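Local coordinates for protein importin-95 (Chaetomium thermophilum, PDB 4XRI) that serves as an importin-beta nuclear transport receptor, a flexible HEAT-repeat protein that imports varied protein cargo into the nucleus and probably binds a small GTPase, at residues F795-N799 with A834-I840; E809-R813 with E852-T857; L697-L701 with I714-F718. The protein carries 2 engineered substitutions. All coordinates share one frame; numbering follows the deposited sequence.

Contact 1. Residues F795-N799 with A834-I840; sequences FALLN and AFRQDWI
Ala-834 and Phe-795 meet first, the methyl CB lying over one face of the phenylalanine ring, 3.9 Å from its centroid, in a CH-pi contact. One residue on, Phe-835 receives the outer edge of the same ring on its own face. With Phe-795 CZ 3.7 Å from Phe-835 CE2 and the planes turned 63° to each other, this is an offset edge-to-face pair. Gln-837, at the N-cap position of helix 838-849, folds back within its own segment and gives a nearly straight hydrogen bond from NE2 to the carbonyl O of Ala-834 (2.9 Å), which ties the turn back to helix 832-835.

Trp-839 brings the broadest surface of segment 834-840. Its CG sits between the backbone N and the carbonyl carbon (chi1 65°), and the indole reaches across to the backbone of helix 791-802. Asn-799 CB stands 3.6 Å from the centroid of the six-membered ring and only 9° from its normal, while OD1 lies above the same face, 3.3 Å from Trp-839 CD2. The tip CH2 comes to 3.4 Å from Phe-795 O and also touches Leu-798 CB. A serine in place of Trp-839 would probably leave Asn-799 CB without the ring it packs on and open a gap beside Phe-795. Ile-840 backs the other face of the indole with CG1, and its CD1 lies in the plane of the Phe-795 ring at the edge, 3.9 Å from CE2.

Phe-795 thus sits as a knob in the hole formed by Ala-834, Phe-835, Trp-839 and Ile-840, while Leu-822 of helix 809-825 also touches it. The knob joins helix 791-802 to helices 832-835 and 838-849, consistent with the stacked helices of a HEAT-repeat alpha-solenoid.

Contact 2. Residues E809-R813 with E852-T857; sequences EALMR and EFGART. With SO4 (sulfate ion), chain E.
Glu-809 passes alongside Phe-853, the two side chains running in opposite directions, and its CB already touches the ring, 3.6 Å from Phe-853 CE1, with sulfate O1 also near. The next carbon, CG, lies anti to the backbone N (chi1 168°), and from there the chain is extended, so the carboxylate is carried along the ring toward the start of helix 855-872. On the way CG passes 3.3 Å from Thr-857 OG1, and CD lies close to both Gly-854 N and that hydroxyl. At the tip the two oxygens have different roles. OE1 approaches Phe-853 CD1 at 3.3 Å, a van der Waals neighbour. OE2 is gripped by two hydrogen bonds: the backbone N of Gly-854 reaches it at 2.6 Å from the syn side, 33° out of the carboxylate plane, and Thr-857 OG1 donates at 2.8 Å to the anti lone pair.

Gly-854 is the N-cap residue of helix 855-872. The solenoid therefore joins two of its helices here by setting an acidic side chain from the first turn of helix 809-825 against the amino end of another helix, where the helix dipole is likely to favour a negative charge.

Thr-857 OG1 extends the network. While donating a hydrogen bond to Glu-809 OE2, it accepts one from Arg-813 NH1 at 2.8 Å with an N-H...O angle of 155°, the oxygen lying at the edge of the guanidinium and practically in its plane. Arg-813 bends at chi3 to bring NH1 back to this point, and its salt bridge to Glu-809 OE2 one turn earlier is long. Its CD packs against Arg-856 CB, 4.0 Å away. Met-812 CG makes a looser apolar touch on Phe-853 CZ. The backbone N of Glu-809 hydrogen-bonds sulfate O1 at 2.6 Å, an ion probably taken from the crystallisation liquor.

Contact 3. Residues L697-L701 with I714-F718; sequences LLGNL and ILQCF
Helical segments 697-701 and 714-718 run roughly antiparallel, their axes 10.8 Å apart at closest approach and crossing at -150°, with the CA atoms of Leu-697 and Ile-714 6.3 Å from each other. Leu-697 meets three residues: CB lies 4.0 Å from Ile-714 CG2 and also touches Phe-718 CE1, while CD1 reaches Cys-717 SG at 3.7 Å. The Phe-718 ring is bordered by three leucines. Leu-698 CD2 comes within 3.7 Å of CZ, from a side chain crossing the ring's direction at about a right angle, and Leu-701 CD1 meets the ring edge near its plane, 4.0 Å from CE2. Ile-714 reaches the same helix with its longer branch. With CG1 anti to the carbonyl carbon (chi1 -73°), CD1 arrives beside Leu-701 CD2 and 3.3 Å from Asn-700 OD1.

That oxygen is a polar atom set against a methyl, and it is satisfied by a hydrogen bond from Asn-708 ND2 in the connecting loop. No hydrogen bond or salt bridge crosses between the two segments, which implies that they are held together by the shape fit of buried apolar groups.

Contact 3 is the most buried of the three. Neither it nor contact 1 has a hydrogen bond across its segments, but contact 1 is only partly buried and adds stacked aromatic rings and an asparagine over the indole; contact 2, with two exposed residues and a sulfate at its margin, depends on charge and hydrogen bonding at helix starts. Contacts 1 and 2 interlock along the chain, their segments alternating, and lie 19 Å apart between centres: Phe-795 packs on helix 809-825, which carries half of contact 2, and Met-812 touches helix 838-849 of contact 1. Contact 3 comes earlier in the chain, yet Leu-715 and Leu-797 both touch Ile-767 of helix 754-780, which therefore lies between contacts 3 and 1.

Contact 1. Residues F795-N799 with A834-I840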
loop_
_atom_site.group_PDB
_atom_site.type_symbol
_atom_site.label_atom_id
_atom_site.label_comp_id
_atom_site.label_asym_id
_atom_site.label_seq_id
_atom_site.Cartn_x
_atom_site.Cartn_y
_atom_site.Cartn_z
ATOM N N PHE A 795 33.631 11.884 0.648
ATOM C CA PHE A 795 34.200 10.540 0.602
ATOM C C PHE A 795 33.692 9.691 1.760
ATOM O O PHE A 795 33.437 8.495 1.601
ATOM C CB PHE A 795 35.728 10.595 0.636
ATOM C CG PHE A 795 36.359 10.837 -0.704
ATOM C CD1 PHE A 795 36.797 12.100 -1.063
ATOM C CD2 PHE A 795 36.518 9.797 -1.604
ATOM C CE1 PHE A 795 37.382 12.320 -2.295
ATOM C CE2 PHE A 795 37.101 10.013 -2.837
ATOM C CZ PHE A 795 37.532 11.277 -3.184
ATOM N N ALA A 796 33.552 10.321 2.922
ATOM C CA ALA A 796 33.066 9.646 4.121
ATOM C C ALA A 796 31.689 9.038 3.883
ATOM O O ALA A 796 31.443 7.880 4.220
ATOM C CB ALA A 796 33.024 10.614 5.295
ATOM N N LEU A 797 30.799 9.828 3.293
ATOM C CA LEU A 797 29.457 9.363 2.972
ATOM C C LEU A 797 29.484 8.273 1.908
ATOM O O LEU A 797 28.776 7.273 2.019
ATOM C CB LEU A 797 28.588 10.528 2.503
ATOM C CG LEU A 797 27.203 10.160 1.971
ATOM C CD1 LEU A 797 26.418 9.352 2.995
ATOM C CD2 LEU A 797 26.458 11.418 1.608
ATOM N N LEU A 798 30.303 8.479 0.879
ATOM C CA LEU A 798 30.494 7.481 -0.171
ATOM C C LEU A 798 30.861 6.126 0.422
ATOM O O LEU A 798 30.337 5.091 0.011
ATOM C CB LEU A 798 31.579 7.931 -1.154
ATOM C CG LEU A 798 31.216 9.008 -2.175
ATOM C CD1 LEU A 798 32.466 9.448 -2.933
ATOM C CD2 LEU A 798 30.164 8.493 -3.140
ATOM N N ASN A 799 31.760 6.146 1.400
ATOM C CA ASN A 799 32.183 4.931 2.079
ATOM C C ASN A 799 31.068 4.324 2.920
ATOM O O ASN A 799 30.918 3.103 2.977
ATOM C CB ASN A 799 33.403 5.212 2.957
ATOM C CG ASN A 799 33.882 3.982 3.698
ATOM O OD1 ASN A 799 34.408 3.046 3.094
ATOM N ND2 ASN A 799 33.706 3.977 5.014
ATOM N N ALA A 834 42.866 9.249 -2.374
ATOM C CA ALA A 834 41.534 8.861 -1.930
ATOM C C ALA A 834 40.839 7.940 -2.930
ATOM O O ALA A 834 39.951 7.172 -2.559
ATOM C CB ALA A 834 40.683 10.101 -1.674
ATOM N N PHE A 835 41.242 8.016 -4.194
ATOM C CA PHE A 835 40.601 7.231 -5.246
ATOM C C PHE A 835 41.167 5.820 -5.364
ATOM O O PHE A 835 40.438 4.881 -5.685
ATOM C CB PHE A 835 40.724 7.951 -6.590
ATOM C CG PHE A 835 39.708 9.040 -6.789
ATOM C CD1 PHE A 835 40.081 10.267 -7.312
ATOM C CD2 PHE A 835 38.377 8.835 -6.459
ATOM C CE1 PHE A 835 39.149 11.272 -7.497
ATOM C CE2 PHE A 835 37.439 9.836 -6.643
ATOM C CZ PHE A 835 37.827 11.056 -7.163
ATOM N N ARG A 836 42.462 5.673 -5.100
ATOM C CA ARG A 836 43.123 4.377 -5.229
ATOM C C ARG A 836 42.803 3.457 -4.054
ATOM O O ARG A 836 43.232 2.303 -4.029
ATOM C CB ARG A 836 44.638 4.557 -5.358
ATOM C CG ARG A 836 45.285 5.259 -4.176
ATOM C CD ARG A 836 46.777 5.449 -4.388
ATOM N NE ARG A 836 47.371 6.282 -3.347
ATOM C CZ ARG A 836 48.673 6.331 -3.082
ATOM N NH1 ARG A 836 49.125 7.119 -2.116
ATOM N NH2 ARG A 836 49.522 5.587 -3.779
ATOM N N GLN A 837 42.056 3.973 -3.080
ATOM C CA GLN A 837 41.580 3.155 -1.969
ATOM C C GLN A 837 40.734 2.006 -2.502
ATOM O O GLN A 837 40.045 2.148 -3.515
ATOM C CB GLN A 837 40.776 3.993 -0.973
ATOM C CG GLN A 837 41.619 4.907 -0.101
ATOM C CD GLN A 837 40.778 5.729 0.856
ATOM O OE1 GLN A 837 40.758 5.475 2.060
ATOM N NE2 GLN A 837 40.075 6.721 0.322
ATOM N N ASP A 838 40.790 0.869 -1.820
ATOM C CA ASP A 838 40.176 -0.352 -2.326
ATOM C C ASP A 838 38.651 -0.332 -2.285
ATOM O O ASP A 838 38.001 -0.912 -3.156
ATOM C CB ASP A 838 40.691 -1.560 -1.545
ATOM C CG ASP A 838 42.171 -1.804 -1.761
ATOM O OD1 ASP A 838 42.662 -1.524 -2.875
ATOM O OD2 ASP A 838 42.844 -2.270 -0.816
ATOM N N TRP A 839 38.079 0.333 -1.287
ATOM C CA TRP A 839 36.625 0.358 -1.156
ATOM C C TRP A 839 35.991 1.159 -2.288
ATOM O O TRP A 839 34.862 0.884 -2.694
ATOM C CB TRP A 839 36.200 0.922 0.204
ATOM C CG TRP A 839 36.537 2.370 0.445
ATOM C CD1 TRP A 839 37.643 2.859 1.082
ATOM C CD2 TRP A 839 35.751 3.510 0.077
ATOM N NE1 TRP A 839 37.598 4.231 1.123
ATOM C CE2 TRP A 839 36.446 4.657 0.513
ATOM C CE3 TRP A 839 34.529 3.677 -0.585
ATOM C CZ2 TRP A 839 35.965 5.948 0.311
ATOM C CZ3 TRP A 839 34.052 4.960 -0.789
ATOM C CH2 TRP A 839 34.766 6.078 -0.336
ATOM N N ILE A 840 36.726 2.141 -2.798
ATOM C CA ILE A 840 36.282 2.904 -3.958
ATOM C C ILE A 840 36.159 2.002 -5.178
ATOM O O ILE A 840 35.098 1.916 -5.797
ATOM C CB ILE A 840 37.250 4.053 -4.290
ATOM C CG1 ILE A 840 37.237 5.109 -3.183
ATOM C CG2 ILE A 840 36.885 4.678 -5.632
ATOM C CD1 ILE A 840 36.240 6.227 -3.412
#

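Contact 2. Residues E809-R813 with E852-T857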
loop_
_atom_site.group_PDB
_atom_site.type_symbol
_atom_site.label_atom_id
_atom_site.label_comp_id
_atom_site.label_asym_id
_atom_site.label_seq_id
_atom_site.Cartn_x
_atom_site.Cartn_y
_atom_site.Cartn_z
ATOM N N GLU A 809 19.236 1.648 -6.738
ATOM C CA GLU A 809 19.987 1.847 -7.970
ATOM C C GLU A 809 20.325 3.321 -8.158
ATOM O O GLU A 809 21.442 3.671 -8.543
ATOM C CB GLU A 809 19.205 1.329 -9.178
ATOM C CG GLU A 809 19.791 1.770 -10.505
ATOM C CD GLU A 809 19.295 0.943 -11.674
ATOM O OE1 GLU A 809 18.574 -0.050 -11.440
ATOM O OE2 GLU A 809 19.633 1.285 -12.828
ATOM N N ALA A 810 19.351 4.179 -7.872
ATOM C CA ALA A 810 19.522 5.623 -7.998
ATOM C C ALA A 810 20.642 6.141 -7.100
ATOM O O ALA A 810 21.404 7.024 -7.491
ATOM C CB ALA A 810 18.218 6.336 -7.676
ATOM N N LEU A 811 20.738 5.581 -5.899
ATOM C CA LEU A 811 21.752 6.005 -4.940
ATOM C C LEU A 811 23.151 5.638 -5.424
ATOM O O LEU A 811 24.085 6.434 -5.317
ATOM C CB LEU A 811 21.488 5.382 -3.569
ATOM C CG LEU A 811 22.516 5.686 -2.478
ATOM C CD1 LEU A 811 22.701 7.187 -2.314
ATOM C CD2 LEU A 811 22.102 5.046 -1.158
ATOM N N MET A 812 23.287 4.433 -5.969
ATOM C CA MET A 812 24.574 3.977 -6.479
ATOM C C MET A 812 24.953 4.745 -7.738
ATOM O O MET A 812 26.120 5.070 -7.945
ATOM C CB MET A 812 24.545 2.473 -6.757
ATOM C CG MET A 812 24.184 1.631 -5.540
ATOM S SD MET A 812 25.084 2.102 -4.048
ATOM C CE MET A 812 26.758 1.639 -4.485
ATOM N N ARG A 813 23.962 5.036 -8.574
ATOM C CA ARG A 813 24.192 5.832 -9.774
ATOM C C ARG A 813 24.690 7.227 -9.406
ATOM O O ARG A 813 25.710 7.691 -9.921
ATOM C CB ARG A 813 22.916 5.930 -10.615
ATOM C CG ARG A 813 23.083 6.744 -11.891
ATOM C CD ARG A 813 21.918 6.551 -12.850
ATOM N NE ARG A 813 20.657 7.052 -12.310
ATOM C CZ ARG A 813 19.679 6.281 -11.846
ATOM N NH1 ARG A 813 19.809 4.961 -11.854
ATOM N NH2 ARG A 813 18.567 6.831 -11.378
ATOM N N GLU A 852 21.475 -6.353 -12.900
ATOM C CA GLU A 852 20.101 -5.938 -12.626
ATOM C C GLU A 852 19.918 -4.425 -12.711
ATOM O O GLU A 852 18.790 -3.930 -12.714
ATOM C CB GLU A 852 19.655 -6.432 -11.248
ATOM C CG GLU A 852 19.118 -7.857 -11.227
ATOM C CD GLU A 852 17.691 -7.958 -11.742
ATOM O OE1 GLU A 852 17.131 -6.932 -12.181
ATOM O OE2 GLU A 852 17.126 -9.071 -11.702
ATOM N N PHE A 853 21.025 -3.693 -12.773
ATOM C CA PHE A 853 20.964 -2.243 -12.914
ATOM C C PHE A 853 20.704 -1.842 -14.363
ATOM O O PHE A 853 20.974 -2.608 -15.286
ATOM C CB PHE A 853 22.259 -1.592 -12.423
ATOM C CG PHE A 853 22.361 -1.490 -10.926
ATOM C CD1 PHE A 853 21.233 -1.592 -10.128
ATOM C CD2 PHE A 853 23.588 -1.282 -10.317
ATOM C CE1 PHE A 853 21.330 -1.495 -8.750
ATOM C CE2 PHE A 853 23.691 -1.186 -8.943
ATOM C CZ PHE A 853 22.561 -1.290 -8.159
ATOM N N GLY A 854 20.185 -0.633 -14.553
ATOM C CA GLY A 854 19.883 -0.127 -15.880
ATOM C C GLY A 854 21.118 0.321 -16.636
ATOM O O GLY A 854 22.235 0.209 -16.134
ATOM N N ALA A 855 20.912 0.837 -17.843
ATOM C CA ALA A 855 22.020 1.243 -18.702
ATOM C C ALA A 855 22.649 2.557 -18.248
ATOM O O ALA A 855 23.866 2.720 -18.319
ATOM C CB ALA A 855 21.553 1.354 -20.143
ATOM N N ARG A 856 21.815 3.490 -17.793
ATOM C CA ARG A 856 22.296 4.768 -17.268
ATOM C C ARG A 856 23.329 4.548 -16.171
ATOM O O ARG A 856 24.429 5.103 -16.209
ATOM C CB ARG A 856 21.141 5.603 -16.708
ATOM C CG ARG A 856 20.073 6.012 -17.701
ATOM C CD ARG A 856 18.934 6.703 -16.962
ATOM N NE ARG A 856 17.874 7.174 -17.847
ATOM C CZ ARG A 856 16.742 7.723 -17.418
ATOM N NH1 ARG A 856 15.827 8.127 -18.289
ATOM N NH2 ARG A 856 16.523 7.865 -16.117
ATOM N N THR A 857 22.951 3.726 -15.200
ATOM C CA THR A 857 23.771 3.460 -14.025
ATOM C C THR A 857 25.102 2.808 -14.382
ATOM O O THR A 857 26.158 3.232 -13.908
ATOM C CB THR A 857 23.023 2.551 -13.033
ATOM O OG1 THR A 857 21.740 3.117 -12.733
ATOM C CG2 THR A 857 23.819 2.392 -11.748
HETATM S S SO4 E . 15.934 -0.188 -6.658
HETATM O O1 SO4 E . 17.378 -0.167 -6.446
HETATM O O2 SO4 E . 15.619 0.515 -7.898
HETATM O O3 SO4 E . 15.262 0.466 -5.540
HETATM O O4 SO4 E . 15.485 -1.573 -6.753
#

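Contact 3. Residues L697-L701 with I714-F718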
loop_
_atom_site.group_PDB
_atom_site.type_symbol
_atom_site.label_atom_id
_atom_site.label_comp_id
_atom_site.label_asym_id
_atom_site.label_seq_id
_atom_site.Cartn_x
_atom_site.Cartn_y
_atom_site.Cartn_z
ATOM N N LEU A 697 13.190 26.702 1.300
ATOM C CA LEU A 697 13.731 25.358 1.472
ATOM C C LEU A 697 14.451 25.222 2.810
ATOM O O LEU A 697 14.217 24.269 3.555
ATOM C CB LEU A 697 14.681 25.008 0.325
ATOM C CG LEU A 697 14.064 24.907 -1.073
ATOM C CD1 LEU A 697 15.144 24.674 -2.113
ATOM C CD2 LEU A 697 13.015 23.803 -1.132
ATOM N N LEU A 698 15.323 26.180 3.110
ATOM C CA LEU A 698 16.045 26.188 4.377
ATOM C C LEU A 698 15.081 26.365 5.542
ATOM O O LEU A 698 15.285 25.809 6.618
ATOM C CB LEU A 698 17.099 27.297 4.396
ATOM C CG LEU A 698 18.281 27.118 3.443
ATOM C CD1 LEU A 698 19.123 28.383 3.389
ATOM C CD2 LEU A 698 19.122 25.921 3.856
ATOM N N GLY A 699 14.032 27.149 5.317
ATOM C CA GLY A 699 13.009 27.353 6.325
ATOM C C GLY A 699 12.280 26.066 6.656
ATOM O O GLY A 699 11.943 25.813 7.811
ATOM N N ASN A 700 12.043 25.250 5.634
ATOM C CA ASN A 700 11.399 23.954 5.811
ATOM C C ASN A 700 12.256 23.020 6.654
ATOM O O ASN A 700 11.740 22.209 7.423
ATOM C CB ASN A 700 11.114 23.308 4.453
ATOM C CG ASN A 700 10.264 22.055 4.567
ATOM O OD1 ASN A 700 10.719 21.017 5.051
ATOM N ND2 ASN A 700 9.023 22.146 4.110
ATOM N N LEU A 701 13.571 23.142 6.502
ATOM C CA LEU A 701 14.506 22.276 7.209
ATOM C C LEU A 701 14.510 22.553 8.707
ATOM O O LEU A 701 14.896 21.694 9.498
ATOM C CB LEU A 701 15.919 22.431 6.641
ATOM C CG LEU A 701 16.141 21.849 5.243
ATOM C CD1 LEU A 701 17.595 21.999 4.815
ATOM C CD2 LEU A 701 15.710 20.388 5.191
ATOM N N ILE A 714 14.255 18.151 -0.820
ATOM C CA ILE A 714 14.832 19.480 -0.624
ATOM C C ILE A 714 16.327 19.483 -0.950
ATOM O O ILE A 714 16.849 20.432 -1.543
ATOM C CB ILE A 714 14.611 19.975 0.821
ATOM C CG1 ILE A 714 13.148 20.369 1.025
ATOM C CG2 ILE A 714 15.513 21.156 1.144
ATOM C CD1 ILE A 714 12.813 20.743 2.452
ATOM N N LEU A 715 17.008 18.404 -0.575
ATOM C CA LEU A 715 18.434 18.272 -0.856
ATOM C C LEU A 715 18.677 18.089 -2.347
ATOM O O LEU A 715 19.592 18.684 -2.911
ATOM C CB LEU A 715 19.033 17.103 -0.077
ATOM C CG LEU A 715 18.866 17.185 1.441
ATOM C CD1 LEU A 715 19.626 16.064 2.119
ATOM C CD2 LEU A 715 19.310 18.547 1.968
ATOM N N GLN A 716 17.846 17.262 -2.978
ATOM C CA GLN A 716 17.883 17.095 -4.428
ATOM C C GLN A 716 17.686 18.448 -5.094
ATOM O O GLN A 716 18.331 18.772 -6.092
ATOM C CB GLN A 716 16.808 16.107 -4.899
ATOM C CG GLN A 716 16.682 16.015 -6.409
ATOM C CD GLN A 716 15.472 15.204 -6.852
ATOM O OE1 GLN A 716 15.055 14.256 -6.182
ATOM N NE2 GLN A 716 14.901 15.582 -7.988
ATOM N N CYS A 717 16.792 19.239 -4.513
ATOM C CA CYS A 717 16.499 20.576 -5.002
ATOM C C CYS A 717 17.718 21.495 -4.906
ATOM O O CYS A 717 17.981 22.284 -5.818
ATOM C CB CYS A 717 15.329 21.162 -4.217
ATOM S SG CYS A 717 14.509 22.518 -5.025
ATOM N N PHE A 718 18.454 21.385 -3.801
ATOM C CA PHE A 718 19.706 22.123 -3.623
ATOM C C PHE A 718 20.650 21.869 -4.791
ATOM O O PHE A 718 21.314 22.779 -5.278
ATOM C CB PHE A 718 20.397 21.736 -2.310
ATOM C CG PHE A 718 19.748 22.312 -1.083
ATOM C CD1 PHE A 718 18.909 23.411 -1.169
ATOM C CD2 PHE A 718 19.989 21.757 0.163
ATOM C CE1 PHE A 718 18.318 23.938 -0.034
ATOM C CE2 PHE A 718 19.403 22.279 1.299
ATOM C CZ PHE A 718 18.565 23.370 1.200
#